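PDB 3MMH: methionine-R-sulfoxide reductase from Neisseria meningitidis, which reduces the R epimer of free methionine sulfoxide back to methionine, using a GAF-type domain to hold the substrate. Local coordinates for residues 8-11 with 12-15. Residues are numbered along the deposited sequence; the frame is centred on the assembly and turned at random.
Sequences ASDK and AALY
D10 caps the first turn of helix 11-27 directly through one carboxylate oxygen: OD2 of D10 accepts from N of A13 at 3.1 Å, with an N-H...O angle of 163°, a capping bond from the residue just before the helix, the N-cap position. The amide reaches OD2 on its anti side, 27° out of the carboxylate plane. With chi1 at 169°, CG of D10 stands anti to its own nitrogen, turning the carboxylate back over the opening amides. The other oxygen works through water: water 1 donates to OD1 of D10 (2.8 Å) and accepts from N of A12 (3.1 Å). Regular helix bonding starts with N of L14 to O of D10 (2.8 Å), followed by N of Y15 to O of K11. Before the cap, the chain folds back so that CB of A8 packs against CB of A13 (3.8 Å) and CB of L14. K11 and Y15 run side by side, CG of K11 lying 3.9 Å from CE2 of Y15; D145 of helix 143-165 joins their far ends, by a salt bridge to K11 and a hydrogen bond to Y15. Carboxylate and water thus satisfy two first-turn amides, and D10's negative charge probably interacts favourably with the helix dipole.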
ATOM      1  N   ALA A   8      -2.294  21.340 -11.214  1.00 14.54           N
ATOM      2  CA  ALA A   8      -1.119  22.190 -11.069  1.00 14.12           C
ATOM      3  C   ALA A   8       0.091  21.550 -11.742  1.00 15.30           C
ATOM      4  O   ALA A   8       0.253  20.330 -11.719  1.00 17.78           O
ATOM      5  CB  ALA A   8      -0.831  22.442  -9.597  1.00 15.66           C
ATOM      6  N   SER A   9       0.938  22.382 -12.340  1.00 15.30           N
ATOM      7  CA  SER A   9       2.147  21.916 -12.984  1.00 16.24           C
ATOM      8  C   SER A   9       3.431  22.261 -12.266  1.00 14.00           C
ATOM      9  O   SER A   9       4.495  21.847 -12.682  1.00 15.33           O
ATOM     10  CB  SER A   9       2.195  22.503 -14.409  1.00 20.61           C
ATOM     11  OG  SER A   9       2.181  23.951 -14.346  1.00 27.03           O
ATOM     12  N   ASP A  10       3.330  23.002 -11.163  1.00 14.19           N
ATOM     13  CA  ASP A  10       4.435  23.358 -10.297  1.00 13.25           C
ATOM     14  C   ASP A  10       4.277  22.622  -8.995  1.00 11.16           C
ATOM     15  O   ASP A  10       3.182  22.508  -8.435  1.00 12.30           O
ATOM     16  CB  ASP A  10       4.344  24.883 -10.014  1.00 15.64           C
ATOM     17  CG  ASP A  10       5.259  25.357  -8.943  1.00 17.35           C
ATOM     18  OD1 ASP A  10       6.489  25.337  -9.222  1.00 18.74           O
ATOM     19  OD2 ASP A  10       4.783  25.586  -7.810  1.00 17.90           O
ATOM     20  N   LYS A  11       5.418  22.141  -8.461  1.00 10.97           N
ATOM     21  CA  LYS A  11       5.420  21.345  -7.258  1.00 11.10           C
ATOM     22  C   LYS A  11       4.668  21.968  -6.110  1.00 10.03           C
ATOM     23  O   LYS A  11       3.813  21.363  -5.462  1.00 10.64           O
ATOM     24  CB  LYS A  11       6.881  21.000  -6.882  1.00 10.97           C
ATOM     25  CG  LYS A  11       7.004  20.097  -5.652  1.00 12.09           C
ATOM     26  CD  LYS A  11       8.395  20.211  -4.959  1.00 13.70           C
ATOM     27  CE  LYS A  11       9.553  19.820  -5.806  1.00 14.25           C
ATOM     28  NZ  LYS A  11      10.770  19.870  -4.989  1.00 14.25           N
ATOM     29  N   ALA A  12       5.043  23.207  -5.733  1.00 10.89           N
ATOM     30  CA  ALA A  12       4.422  23.883  -4.590  1.00 11.45           C
ATOM     31  C   ALA A  12       2.913  24.059  -4.831  1.00 10.90           C
ATOM     32  O   ALA A  12       2.109  23.795  -3.913  1.00 11.47           O
ATOM     33  CB  ALA A  12       5.128  25.212  -4.308  1.00 13.01           C
ATOM     34  N   ALA A  13       2.527  24.485  -6.021  1.00 11.36           N
ATOM     35  CA  ALA A  13       1.129  24.659  -6.319  1.00 11.91           C
ATOM     36  C   ALA A  13       0.395  23.325  -6.189  1.00 10.59           C
ATOM     37  O   ALA A  13      -0.757  23.284  -5.771  1.00 11.69           O
ATOM     38  CB  ALA A  13       0.951  25.286  -7.717  1.00 13.86           C
ATOM     39  N   LEU A  14       1.033  22.214  -6.617  1.00 10.74           N
ATOM     40  CA  LEU A  14       0.376  20.922  -6.534  1.00 10.50           C
ATOM     41  C   LEU A  14       0.161  20.497  -5.086  1.00 10.03           C
ATOM     42  O   LEU A  14      -0.889  19.981  -4.740  1.00 10.47           O
ATOM     43  CB  LEU A  14       1.142  19.871  -7.354  1.00 11.02           C
ATOM     44  CG  LEU A  14       0.449  18.503  -7.467  1.00 11.11           C
ATOM     45  CD1 LEU A  14      -0.876  18.573  -8.120  1.00 14.00           C
ATOM     46  CD2 LEU A  14       1.374  17.524  -8.202  1.00 12.97           C
ATOM     47  N   TYR A  15       1.138  20.721  -4.214  1.00  9.53           N
ATOM     48  CA  TYR A  15       0.900  20.450  -2.798  1.00  8.84           C
ATOM     49  C   TYR A  15      -0.275  21.232  -2.312  1.00 10.81           C
ATOM     50  O   TYR A  15      -1.095  20.739  -1.538  1.00 10.41           O
ATOM     51  CB  TYR A  15       2.137  20.797  -1.953  1.00  9.76           C
ATOM     52  CG  TYR A  15       3.211  19.732  -1.910  1.00  9.38           C
ATOM     53  CD1 TYR A  15       2.955  18.552  -1.215  1.00  9.48           C
ATOM     54  CD2 TYR A  15       4.455  19.914  -2.445  1.00  9.60           C
ATOM     55  CE1 TYR A  15       3.949  17.599  -1.070  1.00  9.66           C
ATOM     56  CE2 TYR A  15       5.463  18.962  -2.306  1.00  9.89           C
ATOM     57  CZ  TYR A  15       5.192  17.796  -1.620  1.00  9.77           C
ATOM     58  OH  TYR A  15       6.161  16.849  -1.415  1.00 10.19           O
TER
HETATM   59  O   HOH W   1       7.632  24.592  -6.825  1.00 18.56           O